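PDB 4RD8: DUF5636 domain-containing protein from Legionella pneumophila subsp. pneumophila str. Philadelphia 1, which is of unknown function, belongs to the DUF5636 family and folds into a compact, mainly alpha-helical structure without beta strands. Local coordinates for residues A[44-54]-A[133-141]. The protein carries 3 engineered substitutions. Sequence-based numbering, arbitrary orientation.
Sequences VNEQLIELNEQ and IQWCLIILK
Helices 41-61 and 130-144 pack nearly at right angles in the core of this mainly alpha-helical, strand-free DUF5636 protein, and Leu-137 and Leu-140 carry most of the apolar contact from the latter. Over segments 44-54 and 133-141 the axes approach to 9.2 Å at an angle of 99°, with Gln-47 and Leu-137 closest along the backbones. The two methyls of Leu-137 divide the work: CD1 meets Val-44 CG1 at 3.7 Å, the two side chains crossing about perpendicularly, while CD2 reaches in beside the backbone of the other helix, 3.6 Å from Gln-47 CB, and also touches Leu-48 CD2. One turn on, Leu-140 lays CD1 against Leu-51 CB and passes CD2 alongside the amide end of Gln-54, the two side chains running in opposite senses. That amide is steadied within its own helix, because Gln-54 NE2 donates an almost straight bond of 2.7 Å to the anti lone pair of Glu-50 OE2, and this oxygen lies in the plane of the Gln-54 amide.

Gln-47 bends at chi2 (63°), which folds its chain over the start of Lys-141; its CG sits 3.5 Å from the backbone N of Lys-141. At the more open margin a water lies 2.7 Å from Glu-46 OE1 and accepts a 2.7 Å hydrogen bond from Lys-141 NZ; OE1 and NZ themselves, 4.4 Å apart, are beyond a salt bridge. Helices 195-204 and 211-218 extend the apolar layer, through Leu-198 against Leu-137 and Leu-213 against Leu-48 and Leu-51. This is a near-perpendicular helix crossing filled by leucines, as in alpha-helical domains whose helices are not parallel.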
loop_
_atom_site.group_PDB
_atom_site.type_symbol
_atom_site.label_atom_id
_atom_site.label_comp_id
_atom_site.label_asym_id
_atom_site.label_seq_id
_atom_site.Cartn_x
_atom_site.Cartn_y
_atom_site.Cartn_z
ATOM N N VAL A 44 5.555 8.384 7.967
ATOM C CA VAL A 44 5.394 6.970 7.645
ATOM C C VAL A 44 5.824 6.068 8.806
ATOM O O VAL A 44 5.144 5.092 9.114
ATOM C CB VAL A 44 6.152 6.588 6.347
ATOM C CG1 VAL A 44 6.200 5.074 6.181
ATOM C CG2 VAL A 44 5.481 7.226 5.122
ATOM N N ASN A 45 6.942 6.404 9.447
ATOM C CA ASN A 45 7.434 5.630 10.589
ATOM C C ASN A 45 6.389 5.492 11.690
ATOM O O ASN A 45 6.308 4.455 12.359
ATOM C CB ASN A 45 8.717 6.245 11.171
ATOM C CG ASN A 45 9.954 5.875 10.376
ATOM O OD1 ASN A 45 9.927 4.933 9.575
ATOM N ND2 ASN A 45 11.053 6.599 10.605
ATOM N N GLU A 46 5.591 6.540 11.878
ATOM C CA GLU A 46 4.567 6.530 12.916
ATOM C C GLU A 46 3.547 5.420 12.658
ATOM O O GLU A 46 3.160 4.708 13.582
ATOM C CB GLU A 46 3.890 7.900 13.032
ATOM C CG GLU A 46 4.845 9.008 13.486
ATOM C CD GLU A 46 4.166 10.357 13.647
ATOM O OE1 GLU A 46 3.070 10.537 13.084
ATOM O OE2 GLU A 46 4.729 11.237 14.342
ATOM N N GLN A 47 3.123 5.265 11.407
ATOM C CA GLN A 47 2.211 4.175 11.057
ATOM C C GLN A 47 2.893 2.800 11.021
ATOM O O GLN A 47 2.254 1.787 11.284
ATOM C CB GLN A 47 1.449 4.468 9.754
ATOM C CG GLN A 47 0.245 5.387 9.942
ATOM C CD GLN A 47 0.641 6.769 10.439
ATOM O OE1 GLN A 47 1.436 7.456 9.799
ATOM N NE2 GLN A 47 0.108 7.170 11.593
ATOM N N LEU A 48 4.182 2.762 10.692
ATOM C CA LEU A 48 4.931 1.503 10.749
ATOM C C LEU A 48 5.077 1.019 12.189
ATOM O O LEU A 48 4.960 -0.178 12.470
ATOM C CB LEU A 48 6.314 1.635 10.090
ATOM C CG LEU A 48 6.345 1.714 8.568
ATOM C CD1 LEU A 48 7.727 2.122 8.079
ATOM C CD2 LEU A 48 5.970 0.361 7.968
ATOM N N ILE A 49 5.337 1.957 13.100
ATOM C CA ILE A 49 5.345 1.658 14.525
ATOM C C ILE A 49 3.987 1.093 14.964
ATOM O O ILE A 49 3.928 0.105 15.701
ATOM C CB ILE A 49 5.710 2.912 15.359
ATOM C CG1 ILE A 49 7.197 3.240 15.182
ATOM C CG2 ILE A 49 5.392 2.694 16.828
ATOM C CD1 ILE A 49 7.585 4.615 15.663
ATOM N N GLU A 50 2.905 1.705 14.487
ATOM C CA GLU A 50 1.556 1.271 14.849
ATOM C C GLU A 50 1.285 -0.130 14.304
ATOM O O GLU A 50 0.742 -0.983 15.011
ATOM C CB GLU A 50 0.511 2.273 14.331
ATOM C CG GLU A 50 -0.949 1.860 14.541
ATOM C CD GLU A 50 -1.354 1.807 16.010
ATOM O OE1 GLU A 50 -0.808 2.586 16.829
ATOM O OE2 GLU A 50 -2.230 0.982 16.349
ATOM N N LEU A 51 1.688 -0.362 13.056
ATOM C CA LEU A 51 1.502 -1.664 12.419
ATOM C C LEU A 51 2.303 -2.714 13.177
ATOM O O LEU A 51 1.813 -3.820 13.439
ATOM C CB LEU A 51 1.943 -1.612 10.957
ATOM C CG LEU A 51 1.737 -2.897 10.148
ATOM C CD1 LEU A 51 0.258 -3.209 10.015
ATOM C CD2 LEU A 51 2.393 -2.773 8.772
ATOM N N ASN A 52 3.529 -2.350 13.551
ATOM C CA ASN A 52 4.381 -3.228 14.350
ATOM C C ASN A 52 3.766 -3.546 15.699
ATOM O O ASN A 52 3.892 -4.662 16.198
ATOM C CB ASN A 52 5.761 -2.605 14.568
ATOM C CG ASN A 52 6.666 -3.480 15.416
ATOM O OD1 ASN A 52 7.321 -4.398 14.907
ATOM N ND2 ASN A 52 6.717 -3.195 16.714
ATOM N N GLU A 53 3.114 -2.555 16.298
ATOM C CA GLU A 53 2.531 -2.740 17.617
ATOM C C GLU A 53 1.295 -3.629 17.551
ATOM O O GLU A 53 1.083 -4.476 18.419
ATOM C CB GLU A 53 2.202 -1.397 18.264
ATOM C CG GLU A 53 1.759 -1.530 19.704
ATOM C CD GLU A 53 1.725 -0.202 20.425
ATOM O OE1 GLU A 53 0.722 0.531 20.271
ATOM O OE2 GLU A 53 2.696 0.103 21.149
ATOM N N GLN A 54 0.485 -3.449 16.513
ATOM C CA GLN A 54 -0.693 -4.287 16.340
ATOM C C GLN A 54 -0.299 -5.745 16.075
ATOM O O GLN A 54 -0.897 -6.668 16.624
ATOM C CB GLN A 54 -1.601 -3.723 15.239
ATOM C CG GLN A 54 -2.190 -2.355 15.588
ATOM C CD GLN A 54 -3.222 -1.885 14.580
ATOM O OE1 GLN A 54 -3.765 -2.681 13.815
ATOM N NE2 GLN A 54 -3.491 -0.580 14.568
ATOM N N ILE A 133 1.183 -3.191 2.159
ATOM C CA ILE A 133 1.662 -2.421 3.306
ATOM C C ILE A 133 1.552 -0.904 3.090
ATOM O O ILE A 133 1.153 -0.183 4.010
ATOM C CB ILE A 133 3.092 -2.837 3.724
ATOM C CG1 ILE A 133 3.070 -4.265 4.274
ATOM C CG2 ILE A 133 3.635 -1.897 4.782
ATOM C CD1 ILE A 133 4.444 -4.848 4.548
ATOM N N GLN A 134 1.890 -0.419 1.893
ATOM C CA GLN A 134 1.702 1.004 1.579
ATOM C C GLN A 134 0.273 1.428 1.859
ATOM O O GLN A 134 0.035 2.444 2.518
ATOM C CB GLN A 134 2.045 1.308 0.115
ATOM C CG GLN A 134 3.536 1.380 -0.154
ATOM C CD GLN A 134 3.849 1.256 -1.633
ATOM O OE1 GLN A 134 3.202 0.484 -2.347
ATOM N NE2 GLN A 134 4.833 2.015 -2.101
ATOM N N TRP A 135 -0.671 0.637 1.365
ATOM C CA TRP A 135 -2.075 0.937 1.595
ATOM C C TRP A 135 -2.460 0.868 3.067
ATOM O O TRP A 135 -3.193 1.730 3.550
ATOM C CB TRP A 135 -2.987 0.118 0.655
ATOM C CG TRP A 135 -2.942 0.767 -0.687
ATOM C CD1 TRP A 135 -2.162 0.416 -1.749
ATOM C CD2 TRP A 135 -3.631 1.971 -1.066
ATOM N NE1 TRP A 135 -2.356 1.307 -2.785
ATOM C CE2 TRP A 135 -3.240 2.270 -2.387
ATOM C CE3 TRP A 135 -4.540 2.811 -0.416
ATOM C CZ2 TRP A 135 -3.752 3.377 -3.080
ATOM C CZ3 TRP A 135 -5.042 3.909 -1.104
ATOM C CH2 TRP A 135 -4.641 4.183 -2.424
ATOM N N CYS A 136 -1.942 -0.117 3.798
ATOM C CA CYS A 136 -2.193 -0.151 5.238
ATOM C C CYS A 136 -1.679 1.113 5.928
ATOM O O CYS A 136 -2.312 1.602 6.843
ATOM C CB CYS A 136 -1.585 -1.391 5.906
ATOM S SG CYS A 136 -2.392 -2.927 5.434
ATOM N N LEU A 137 -0.525 1.629 5.502
ATOM C CA LEU A 137 0.025 2.838 6.127
ATOM C C LEU A 137 -0.892 4.044 5.865
ATOM O O LEU A 137 -1.173 4.838 6.771
ATOM C CB LEU A 137 1.450 3.114 5.625
ATOM C CG LEU A 137 2.482 2.028 5.971
ATOM C CD1 LEU A 137 3.811 2.331 5.286
ATOM C CD2 LEU A 137 2.682 1.914 7.491
ATOM N N ILE A 138 -1.344 4.171 4.624
ATOM C CA ILE A 138 -2.309 5.197 4.232
ATOM C C ILE A 138 -3.598 5.106 5.050
ATOM O O ILE A 138 -4.083 6.118 5.568
ATOM C CB ILE A 138 -2.628 5.080 2.739
ATOM C CG1 ILE A 138 -1.444 5.594 1.932
ATOM C CG2 ILE A 138 -3.880 5.878 2.366
ATOM C CD1 ILE A 138 -1.401 4.996 0.542
ATOM N N ILE A 139 -4.140 3.898 5.175
ATOM C CA ILE A 139 -5.368 3.685 5.942
ATOM C C ILE A 139 -5.173 3.989 7.423
ATOM O O ILE A 139 -5.987 4.681 8.016
ATOM C CB ILE A 139 -5.907 2.253 5.760
ATOM C CG1 ILE A 139 -6.258 2.027 4.290
ATOM C CG2 ILE A 139 -7.117 1.995 6.669
ATOM C CD1 ILE A 139 -6.189 0.551 3.854
ATOM N N LEU A 140 -4.103 3.470 8.024
ATOM C CA LEU A 140 -3.795 3.785 9.421
ATOM C C LEU A 140 -3.587 5.283 9.651
ATOM O O LEU A 140 -4.002 5.814 10.677
ATOM C CB LEU A 140 -2.568 3.002 9.905
ATOM C CG LEU A 140 -2.740 1.478 9.993
ATOM C CD1 LEU A 140 -1.387 0.814 10.248
ATOM C CD2 LEU A 140 -3.709 1.101 11.100
ATOM N N LYS A 141 -2.951 5.967 8.703
ATOM C CA LYS A 141 -2.776 7.412 8.842
ATOM C C LYS A 141 -4.142 8.100 8.907
ATOM O O LYS A 141 -4.380 8.926 9.786
ATOM C CB LYS A 141 -1.943 7.976 7.685
ATOM C CG LYS A 141 -1.731 9.489 7.730
ATOM C CD LYS A 141 -1.030 9.937 8.989
ATOM C CE LYS A 141 -0.652 11.413 8.889
ATOM N NZ LYS A 141 0.130 11.861 10.066
HETATM O O HOH W 1 2.088 10.136 10.654
#